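Local coordinates for protein ArsC family reductase (Pseudomonas aeruginosa, PDB 1RW1) that is of unproven function but, as an ArsC-family protein with a thioredoxin fold, probably acts as a glutathione-dependent thiol reductase, at residues A[42-56]-A[88-102]. Residues are numbered along the deposited sequence; the frame is centred on the assembly and turned at random. Where two conformers were deposited one is given.
Sequences LRRWCAEHGWQTVLN and MIKRPVLELGGRTLV
W45 lays one face of its indole on V93, and V93 CG1 stands 3.8 Å from the centroid of the five-membered ring of W45 in a CH-pi contact. At the ring's edge, W45 NE1 gives a nearly straight hydrogen bond of 2.9 Å to E95 OE2. R44 NH1 reaches the same oxygen in a salt bridge, from the other face of the carboxylate plane than W45 NE1, so two donors grip one atom.

The next turn of the helix grips T100. E48, extended with CG anti to its backbone N (chi1 179°), accepts T100 OG1 on OE1 at 2.7 Å and T100 N on the syn lone pair of OE2. H49 NE2 donates to T100 OG1 in its ring plane, while V102 CG2 sits over one face of the imidazole and the CG of E48 over the other.

Farther along, the backbones join in a single bridge: K90 N binds V54 O at 2.8 Å, and N56 N binds M88 O. The ammonium of K90 curls back, where K90 NZ donates to T53 O at 2.8 Å and also to L55 O.

In the second shell, E40 pairs with R44, and Y5 binds E95 OE1 while meeting W45 edge-to-face. Helix segment 42-49 runs nearly perpendicular to strands 93-95 and 100-102, the hairpin in the thioredoxin-fold sheet, with strand 2-6 beside 93-95 and helix 75-84 touching L55 and M88.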
# COMPACT_ATOMS: atom_id res chain seq x y z
N LEU A 42 2.49 0.98 8.87
CA LEU A 42 3.24 -0.11 8.28
C LEU A 42 3.23 -1.36 9.13
O LEU A 42 3.12 -2.48 8.61
CB LEU A 42 4.67 0.31 7.99
CG LEU A 42 4.80 1.45 6.96
CD1 LEU A 42 6.20 1.98 6.96
CD2 LEU A 42 4.42 0.96 5.58
N ARG A 43 3.33 -1.21 10.44
CA ARG A 43 3.26 -2.36 11.34
C ARG A 43 1.93 -3.07 11.25
O ARG A 43 1.88 -4.30 11.26
CB ARG A 43 3.49 -1.92 12.78
CG ARG A 43 4.91 -1.59 13.09
CD ARG A 43 5.08 -0.89 14.42
NE ARG A 43 6.51 -0.82 14.73
CZ ARG A 43 7.07 0.10 15.50
NH1 ARG A 43 6.34 1.07 16.03
NH2 ARG A 43 8.38 0.06 15.72
N ARG A 44 0.83 -2.31 11.21
CA ARG A 44 -0.49 -2.91 11.11
C ARG A 44 -0.67 -3.65 9.78
O ARG A 44 -1.20 -4.77 9.75
CB ARG A 44 -1.55 -1.83 11.25
CG ARG A 44 -2.03 -1.55 12.63
CD ARG A 44 -3.32 -0.78 12.59
NE ARG A 44 -3.13 0.57 12.08
CZ ARG A 44 -3.59 1.01 10.91
NH1 ARG A 44 -4.28 0.21 10.11
NH2 ARG A 44 -3.34 2.24 10.54
N TRP A 45 -0.25 -3.03 8.68
CA TRP A 45 -0.43 -3.66 7.39
C TRP A 45 0.40 -4.94 7.29
O TRP A 45 -0.07 -5.97 6.79
CB TRP A 45 -0.04 -2.69 6.28
CG TRP A 45 -0.86 -1.45 6.22
CD1 TRP A 45 -2.09 -1.21 6.78
CD2 TRP A 45 -0.49 -0.24 5.55
NE1 TRP A 45 -2.51 0.06 6.48
CE2 TRP A 45 -1.55 0.68 5.72
CE3 TRP A 45 0.62 0.14 4.79
CZ2 TRP A 45 -1.50 1.96 5.16
CZ3 TRP A 45 0.66 1.40 4.25
CH2 TRP A 45 -0.40 2.29 4.43
N CYS A 46 1.63 -4.88 7.77
CA CYS A 46 2.48 -6.07 7.73
C CYS A 46 1.95 -7.18 8.65
O CYS A 46 2.06 -8.35 8.31
CB CYS A 46 3.92 -5.74 8.10
SG CYS A 46 4.83 -4.81 6.85
N ALA A 47 1.39 -6.82 9.79
CA ALA A 47 0.82 -7.82 10.68
C ALA A 47 -0.30 -8.59 9.99
O ALA A 47 -0.46 -9.80 10.21
CB ALA A 47 0.30 -7.14 11.94
N GLU A 48 -1.09 -7.90 9.19
CA GLU A 48 -2.26 -8.48 8.56
C GLU A 48 -1.93 -9.25 7.28
O GLU A 48 -2.62 -10.22 6.96
CB GLU A 48 -3.27 -7.37 8.27
CG GLU A 48 -4.54 -7.83 7.59
CD GLU A 48 -5.47 -6.70 7.23
OE1 GLU A 48 -5.11 -5.53 7.49
OE2 GLU A 48 -6.55 -6.98 6.69
N HIS A 49 -0.91 -8.81 6.54
CA HIS A 49 -0.67 -9.29 5.19
C HIS A 49 0.70 -9.89 4.94
O HIS A 49 0.88 -10.62 3.97
CB HIS A 49 -0.84 -8.16 4.17
CG HIS A 49 -2.24 -7.67 4.06
ND1 HIS A 49 -3.20 -8.34 3.34
CD2 HIS A 49 -2.82 -6.56 4.56
CE1 HIS A 49 -4.33 -7.66 3.43
NE2 HIS A 49 -4.12 -6.58 4.16
N GLY A 50 1.67 -9.58 5.80
CA GLY A 50 3.04 -10.03 5.62
C GLY A 50 3.85 -8.98 4.89
O GLY A 50 3.40 -8.35 3.93
N TRP A 51 5.09 -8.80 5.34
CA TRP A 51 5.93 -7.78 4.74
C TRP A 51 6.19 -8.05 3.27
O TRP A 51 6.39 -7.10 2.52
CB TRP A 51 7.25 -7.58 5.51
CG TRP A 51 8.21 -8.75 5.48
CD1 TRP A 51 8.34 -9.72 6.43
CD2 TRP A 51 9.18 -9.05 4.47
NE1 TRP A 51 9.33 -10.60 6.08
CE2 TRP A 51 9.86 -10.22 4.87
CE3 TRP A 51 9.55 -8.44 3.27
CZ2 TRP A 51 10.87 -10.79 4.11
CZ3 TRP A 51 10.57 -9.02 2.52
CH2 TRP A 51 11.21 -10.18 2.95
N GLN A 52 6.20 -9.31 2.83
CA GLN A 52 6.42 -9.55 1.40
C GLN A 52 5.24 -9.10 0.55
O GLN A 52 5.39 -8.83 -0.63
CB GLN A 52 6.74 -11.01 1.14
CG GLN A 52 8.12 -11.41 1.64
CD GLN A 52 8.42 -12.89 1.56
OE1 GLN A 52 7.54 -13.70 1.30
NE2 GLN A 52 9.68 -13.25 1.79
N THR A 53 4.06 -9.05 1.15
CA THR A 53 2.87 -8.58 0.47
C THR A 53 2.83 -7.05 0.44
O THR A 53 2.48 -6.46 -0.56
CB THR A 53 1.67 -9.15 1.21
OG1 THR A 53 1.77 -10.58 1.24
CG2 THR A 53 0.36 -8.77 0.52
N VAL A 54 3.23 -6.41 1.53
CA VAL A 54 3.15 -4.96 1.63
C VAL A 54 4.33 -4.30 0.90
O VAL A 54 4.17 -3.22 0.33
CB VAL A 54 3.10 -4.54 3.11
CG1 VAL A 54 3.01 -3.04 3.28
CG2 VAL A 54 1.93 -5.20 3.80
N LEU A 55 5.50 -4.90 0.92
CA LEU A 55 6.68 -4.35 0.26
C LEU A 55 6.67 -4.73 -1.22
O LEU A 55 6.56 -5.91 -1.57
CB LEU A 55 7.95 -4.92 0.92
CG LEU A 55 9.31 -4.51 0.37
CD1 LEU A 55 9.56 -3.04 0.59
CD2 LEU A 55 10.41 -5.34 1.00
N ASN A 56 6.81 -3.73 -2.08
CA ASN A 56 6.88 -3.94 -3.51
C ASN A 56 8.29 -4.31 -3.95
O ASN A 56 9.00 -3.50 -4.53
CB ASN A 56 6.39 -2.70 -4.22
CG ASN A 56 6.26 -2.93 -5.71
OD1 ASN A 56 6.41 -4.06 -6.20
ND2 ASN A 56 6.02 -1.86 -6.44
N MSE A 88 8.20 2.33 -2.14
CA MSE A 88 8.33 0.88 -2.05
C MSE A 88 7.12 0.17 -1.52
O MSE A 88 7.12 -1.05 -1.46
CB MSE A 88 9.54 0.51 -1.18
CG MSE A 88 10.82 0.85 -1.91
SE MSE A 88 12.36 -0.08 -1.29
CE MSE A 88 11.46 -0.71 0.31
N ILE A 89 6.11 0.90 -1.04
CA ILE A 89 4.89 0.26 -0.53
C ILE A 89 4.00 -0.14 -1.70
O ILE A 89 3.75 0.66 -2.60
CB ILE A 89 4.13 1.22 0.41
CG1 ILE A 89 5.03 1.70 1.55
CG2 ILE A 89 2.90 0.54 0.97
CD1 ILE A 89 4.48 2.92 2.26
N LYS A 90 3.51 -1.37 -1.70
CA LYS A 90 2.57 -1.79 -2.73
C LYS A 90 1.33 -0.90 -2.70
O LYS A 90 0.85 -0.50 -1.64
CB LYS A 90 2.17 -3.25 -2.52
CG LYS A 90 3.15 -4.25 -3.07
CD LYS A 90 2.48 -5.51 -3.59
CE LYS A 90 3.49 -6.61 -3.94
NZ LYS A 90 4.18 -7.06 -2.73
N ARG A 91 0.80 -0.63 -3.88
CA ARG A 91 -0.37 0.26 -4.05
C ARG A 91 -1.54 -0.54 -4.63
O ARG A 91 -1.35 -1.42 -5.49
CB ARG A 91 -0.03 1.47 -4.89
CG ARG A 91 1.02 2.35 -4.23
CD ARG A 91 1.23 3.64 -4.96
NE ARG A 91 1.82 3.51 -6.28
CZ ARG A 91 3.10 3.73 -6.56
NH1 ARG A 91 3.99 4.00 -5.62
NH2 ARG A 91 3.49 3.68 -7.82
N PRO A 92 -2.75 -0.03 -4.38
CA PRO A 92 -3.10 0.73 -3.19
C PRO A 92 -3.03 -0.08 -1.92
O PRO A 92 -2.86 -1.29 -1.97
CB PRO A 92 -4.57 1.13 -3.45
CG PRO A 92 -4.91 0.63 -4.82
CD PRO A 92 -3.96 -0.50 -5.05
N VAL A 93 -3.21 0.60 -0.79
CA VAL A 93 -3.74 -0.05 0.41
C VAL A 93 -5.10 0.59 0.65
O VAL A 93 -5.23 1.82 0.57
CB VAL A 93 -2.83 0.09 1.64
CG1 VAL A 93 -3.47 -0.56 2.85
CG2 VAL A 93 -1.48 -0.53 1.37
N LEU A 94 -6.12 -0.22 0.92
CA LEU A 94 -7.46 0.28 1.16
C LEU A 94 -7.90 -0.22 2.53
O LEU A 94 -8.00 -1.43 2.75
CB LEU A 94 -8.43 -0.21 0.10
CG LEU A 94 -9.91 0.15 0.31
CD1 LEU A 94 -10.15 1.65 0.36
CD2 LEU A 94 -10.75 -0.48 -0.79
N GLU A 95 -8.14 0.72 3.45
CA GLU A 95 -8.62 0.43 4.80
C GLU A 95 -10.13 0.42 4.81
O GLU A 95 -10.77 1.39 4.44
CB GLU A 95 -7.99 1.40 5.78
CG GLU A 95 -6.52 1.07 5.99
CD GLU A 95 -5.86 1.95 7.01
OE1 GLU A 95 -6.41 3.03 7.32
OE2 GLU A 95 -4.81 1.54 7.52
N LEU A 96 -10.68 -0.70 5.23
CA LEU A 96 -12.11 -0.97 5.21
C LEU A 96 -12.76 -0.89 6.59
O LEU A 96 -13.97 -1.02 6.73
CB LEU A 96 -12.36 -2.37 4.64
CG LEU A 96 -11.91 -2.58 3.20
CD1 LEU A 96 -11.87 -4.05 2.86
CD2 LEU A 96 -12.80 -1.81 2.25
N GLY A 97 -11.95 -0.71 7.62
CA GLY A 97 -12.45 -0.72 8.98
C GLY A 97 -11.75 -1.79 9.79
O GLY A 97 -10.77 -1.53 10.47
N GLY A 98 -12.22 -3.02 9.70
CA GLY A 98 -11.58 -4.11 10.42
C GLY A 98 -10.41 -4.74 9.68
O GLY A 98 -9.69 -5.57 10.25
N ARG A 99 -10.19 -4.35 8.43
CA ARG A 99 -9.20 -5.01 7.61
C ARG A 99 -8.84 -4.17 6.42
O ARG A 99 -9.43 -3.11 6.19
CB ARG A 99 -9.71 -6.37 7.17
CG ARG A 99 -10.95 -6.35 6.31
CD ARG A 99 -11.37 -7.74 5.84
NE ARG A 99 -12.48 -7.71 4.89
CZ ARG A 99 -12.36 -7.91 3.58
NH1 ARG A 99 -11.17 -8.16 3.03
NH2 ARG A 99 -13.44 -7.86 2.81
N THR A 100 -7.84 -4.63 5.68
CA THR A 100 -7.33 -3.88 4.55
C THR A 100 -7.16 -4.76 3.32
O THR A 100 -6.99 -5.99 3.44
CB THR A 100 -5.98 -3.19 4.85
OG1 THR A 100 -4.98 -4.16 5.13
CG2 THR A 100 -6.07 -2.35 6.09
N LEU A 101 -7.20 -4.13 2.16
CA LEU A 101 -6.84 -4.77 0.90
C LEU A 101 -5.55 -4.14 0.39
O LEU A 101 -5.40 -2.93 0.39
CB LEU A 101 -7.93 -4.60 -0.14
CG LEU A 101 -9.26 -5.29 0.19
CD1 LEU A 101 -10.32 -4.95 -0.84
CD2 LEU A 101 -9.08 -6.79 0.28
N VAL A 102 -4.63 -4.97 -0.07
CA VAL A 102 -3.37 -4.54 -0.65
C VAL A 102 -3.36 -4.93 -2.12
O VAL A 102 -3.59 -6.07 -2.47
CB VAL A 102 -2.18 -5.17 0.07
CG1 VAL A 102 -0.85 -4.71 -0.56
CG2 VAL A 102 -2.19 -4.83 1.55
O HOH W 1 5.07 0.55 -5.10